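Local coordinates for yfhH hypothetical protein (Bacillus subtilis, PDB 1SF9) that is of unknown function but may act as a transcriptional regulator, at residues E84-F95 against E117-K127. Numbering follows the deposited sequence.
Sequences ETYRVENTEDEF and EALPISVLQEK
Phe95 and Leu119 make the central apolar contact: methyl CD1 of Leu119 lies over one face of the Phe95 ring, 3.8 Å from its centroid. The ring swings there with CG anti to its own backbone N (chi1 -176°), and its CZ edge meets the carbonyl O of Glu117, which lies in the ring plane. Leu124 CD2 approaches Phe95 CD1 obliquely at 3.8 Å, while Val88 CG2 touches the same Leu119 methyl. Replacing Phe95 by an alanine would probably open a gap among Leu119, Leu124 and Glu117 and take away the surface on which the Leu119 methyl rests.

Around this cluster the backbones pair. Arg87 N to Gln125 O and Gln125 N to Arg87 O, each 2.8 Å, form a hydrogen-bonded antiparallel pair between strands 85-88 and 124-126, and Glu89 N bonds Val123 O, nearly straight at 176°. Tyr86 CB packs on Leu124 CB at 3.8 Å; Tyr86 OH bonds Ser81 N and, donating to a water, reaches Glu126 OE1. Within the type II turn Val88-Thr91, Thr91 N and OG1 both donate to Val88 O.

Lys127, bent at chi2 and chi3, reaches Glu94 OE2, though the modelled separation is doubtfully short. Strands 115-120 and 124-126 are outermost within this chain, so Leu119 and Leu124 reach Phe95 from both margins: an apolar centre bordered by charged groups, where Glu84 and Glu126 may repel mildly.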
# COMPACT_ATOMS: atom_id res chain seq x y z
N GLU A 84 -11.77 -8.20 12.11
CA GLU A 84 -11.61 -6.91 12.79
C GLU A 84 -11.83 -5.79 11.77
O GLU A 84 -11.61 -5.97 10.57
CB GLU A 84 -10.20 -6.79 13.41
CG GLU A 84 -10.03 -5.51 14.25
CD GLU A 84 -8.73 -5.46 15.05
OE1 GLU A 84 -8.28 -6.53 15.53
OE2 GLU A 84 -8.17 -4.36 15.22
N THR A 85 -12.27 -4.64 12.27
CA THR A 85 -12.54 -3.48 11.42
C THR A 85 -11.57 -2.34 11.78
O THR A 85 -11.32 -2.06 12.95
CB THR A 85 -14.01 -3.05 11.60
OG1 THR A 85 -14.85 -4.15 11.24
CG2 THR A 85 -14.33 -1.85 10.70
N TYR A 86 -11.00 -1.75 10.74
CA TYR A 86 -9.99 -0.69 10.87
C TYR A 86 -10.41 0.55 10.14
O TYR A 86 -11.27 0.52 9.26
CB TYR A 86 -8.66 -1.15 10.18
CG TYR A 86 -8.11 -2.43 10.81
CD1 TYR A 86 -8.71 -3.66 10.51
CD2 TYR A 86 -7.02 -2.37 11.68
CE1 TYR A 86 -8.21 -4.84 11.08
CE2 TYR A 86 -6.53 -3.55 12.26
CZ TYR A 86 -7.12 -4.78 11.96
OH TYR A 86 -6.65 -5.92 12.53
N ARG A 87 -9.79 1.66 10.52
CA ARG A 87 -10.04 2.91 9.82
C ARG A 87 -9.11 2.89 8.63
O ARG A 87 -7.98 2.40 8.74
CB ARG A 87 -9.69 4.11 10.70
CG ARG A 87 -9.42 5.37 9.87
CD ARG A 87 -9.21 6.61 10.72
NE ARG A 87 -8.45 7.63 10.00
CZ ARG A 87 -7.12 7.71 10.02
NH1 ARG A 87 -6.50 8.67 9.34
NH2 ARG A 87 -6.41 6.84 10.73
N VAL A 88 -9.56 3.38 7.48
CA VAL A 88 -8.68 3.44 6.32
C VAL A 88 -8.01 4.81 6.42
O VAL A 88 -8.69 5.83 6.46
CB VAL A 88 -9.45 3.31 5.01
CG1 VAL A 88 -8.52 3.50 3.81
CG2 VAL A 88 -10.11 1.93 4.98
N GLU A 89 -6.68 4.81 6.49
CA GLU A 89 -5.90 6.03 6.65
C GLU A 89 -6.32 7.15 5.70
O GLU A 89 -6.58 6.92 4.52
CB GLU A 89 -4.41 5.68 6.44
CG GLU A 89 -3.45 6.85 6.57
CD GLU A 89 -1.99 6.42 6.43
OE1 GLU A 89 -1.74 5.28 5.97
OE2 GLU A 89 -1.10 7.24 6.76
N ASN A 90 -6.37 8.36 6.25
CA ASN A 90 -6.74 9.57 5.50
C ASN A 90 -8.12 9.57 4.85
O ASN A 90 -8.35 10.32 3.90
CB ASN A 90 -5.70 9.88 4.42
CG ASN A 90 -4.37 10.33 4.98
OD1 ASN A 90 -4.30 11.24 5.82
ND2 ASN A 90 -3.30 9.71 4.52
N THR A 91 -9.03 8.73 5.35
CA THR A 91 -10.39 8.69 4.84
C THR A 91 -11.28 8.56 6.08
O THR A 91 -10.78 8.43 7.20
CB THR A 91 -10.66 7.49 3.94
OG1 THR A 91 -10.84 6.32 4.76
CG2 THR A 91 -9.50 7.28 2.96
N GLU A 92 -12.59 8.61 5.88
CA GLU A 92 -13.52 8.46 6.99
C GLU A 92 -14.19 7.09 6.89
O GLU A 92 -15.22 6.83 7.52
CB GLU A 92 -14.60 9.54 6.95
CG GLU A 92 -14.06 10.95 7.09
CD GLU A 92 -14.49 11.83 5.96
OE1 GLU A 92 -15.71 12.07 5.84
OE2 GLU A 92 -13.61 12.26 5.18
N ASP A 93 -13.60 6.22 6.08
CA ASP A 93 -14.13 4.87 5.86
C ASP A 93 -13.57 3.83 6.86
O ASP A 93 -12.48 4.01 7.42
CB ASP A 93 -13.78 4.38 4.45
CG ASP A 93 -14.47 5.18 3.34
OD1 ASP A 93 -14.14 4.91 2.15
OD2 ASP A 93 -15.32 6.05 3.63
N GLU A 94 -14.32 2.75 7.04
CA GLU A 94 -13.96 1.62 7.93
C GLU A 94 -13.90 0.40 7.04
O GLU A 94 -14.73 0.23 6.14
CB GLU A 94 -15.01 1.42 9.03
CG GLU A 94 -14.86 2.43 10.17
CD GLU A 94 -15.84 2.24 11.32
OE1 GLU A 94 -16.45 1.15 11.46
OE2 GLU A 94 -16.01 3.20 12.10
N PHE A 95 -12.91 -0.45 7.28
CA PHE A 95 -12.68 -1.62 6.45
C PHE A 95 -12.59 -2.86 7.34
O PHE A 95 -11.78 -2.92 8.25
CB PHE A 95 -11.37 -1.40 5.70
CG PHE A 95 -11.02 -2.50 4.72
CD1 PHE A 95 -10.14 -3.51 5.08
CD2 PHE A 95 -11.51 -2.47 3.41
CE1 PHE A 95 -9.75 -4.47 4.14
CE2 PHE A 95 -11.12 -3.43 2.47
CZ PHE A 95 -10.24 -4.42 2.84
N GLU A 117 -12.63 -6.30 -1.70
CA GLU A 117 -11.51 -5.63 -2.31
C GLU A 117 -10.24 -5.71 -1.52
O GLU A 117 -10.25 -6.14 -0.36
CB GLU A 117 -11.87 -4.19 -2.50
CG GLU A 117 -12.37 -3.57 -1.25
CD GLU A 117 -12.04 -2.13 -1.22
OE1 GLU A 117 -12.92 -1.29 -0.95
OE2 GLU A 117 -10.86 -1.87 -1.48
N ALA A 118 -9.14 -5.28 -2.12
CA ALA A 118 -7.87 -5.41 -1.40
C ALA A 118 -7.18 -4.10 -1.11
O ALA A 118 -7.10 -3.26 -2.00
CB ALA A 118 -6.94 -6.26 -2.21
N LEU A 119 -6.69 -3.95 0.12
CA LEU A 119 -5.92 -2.76 0.53
C LEU A 119 -4.62 -3.18 1.18
O LEU A 119 -4.55 -4.20 1.88
CB LEU A 119 -6.67 -1.92 1.57
CG LEU A 119 -7.95 -1.21 1.11
CD1 LEU A 119 -8.66 -0.61 2.33
CD2 LEU A 119 -7.58 -0.13 0.11
N PRO A 120 -3.54 -2.39 0.98
CA PRO A 120 -2.26 -2.76 1.61
C PRO A 120 -2.43 -2.62 3.12
O PRO A 120 -3.11 -1.71 3.58
CB PRO A 120 -1.29 -1.72 1.07
CG PRO A 120 -1.92 -1.26 -0.23
CD PRO A 120 -3.39 -1.20 0.13
N ILE A 121 -1.81 -3.50 3.91
CA ILE A 121 -1.98 -3.39 5.35
C ILE A 121 -1.48 -2.08 5.95
O ILE A 121 -1.89 -1.69 7.03
CB ILE A 121 -1.38 -4.61 6.11
CG1 ILE A 121 0.08 -4.81 5.73
CG2 ILE A 121 -2.19 -5.86 5.77
CD1 ILE A 121 0.74 -5.97 6.49
N SER A 122 -0.62 -1.37 5.22
CA SER A 122 -0.10 -0.10 5.70
C SER A 122 -1.14 1.02 5.80
O SER A 122 -0.86 2.04 6.42
CB SER A 122 1.05 0.37 4.81
OG SER A 122 0.66 0.27 3.46
N VAL A 123 -2.31 0.85 5.18
CA VAL A 123 -3.32 1.91 5.26
C VAL A 123 -4.39 1.61 6.30
O VAL A 123 -5.31 2.38 6.48
CB VAL A 123 -4.03 2.19 3.87
CG1 VAL A 123 -2.99 2.40 2.78
CG2 VAL A 123 -4.96 1.07 3.48
N LEU A 124 -4.25 0.49 7.02
CA LEU A 124 -5.23 0.14 8.04
C LEU A 124 -4.80 0.62 9.42
O LEU A 124 -3.75 0.23 9.93
CB LEU A 124 -5.45 -1.37 8.08
CG LEU A 124 -5.97 -1.94 6.76
CD1 LEU A 124 -6.20 -3.44 6.98
CD2 LEU A 124 -7.28 -1.27 6.32
N GLN A 125 -5.61 1.50 10.01
CA GLN A 125 -5.28 2.04 11.33
C GLN A 125 -6.25 1.47 12.36
O GLN A 125 -7.45 1.37 12.11
CB GLN A 125 -5.39 3.56 11.32
CG GLN A 125 -4.48 4.24 10.28
CD GLN A 125 -3.04 3.74 10.31
OE1 GLN A 125 -2.40 3.69 11.36
NE2 GLN A 125 -2.52 3.36 9.13
N GLU A 126 -5.75 1.08 13.51
CA GLU A 126 -6.65 0.56 14.53
C GLU A 126 -7.59 1.68 14.95
O GLU A 126 -7.20 2.84 15.01
CB GLU A 126 -5.86 0.00 15.72
CG GLU A 126 -5.47 -1.46 15.52
CD GLU A 126 -4.68 -2.06 16.66
OE1 GLU A 126 -4.54 -3.31 16.67
OE2 GLU A 126 -4.19 -1.32 17.54
N LYS A 127 -8.85 1.32 15.17
CA LYS A 127 -9.90 2.27 15.56
C LYS A 127 -9.55 3.05 16.82
O LYS A 127 -8.84 2.56 17.69
CB LYS A 127 -11.21 1.53 15.79
CG LYS A 127 -11.83 0.91 14.55
CD LYS A 127 -12.48 1.97 13.69
CE LYS A 127 -13.51 2.76 14.48
NZ LYS A 127 -14.19 3.78 13.65
O HOH W 1 -9.43 -1.58 14.95
O HOH W 2 -4.82 -5.37 14.48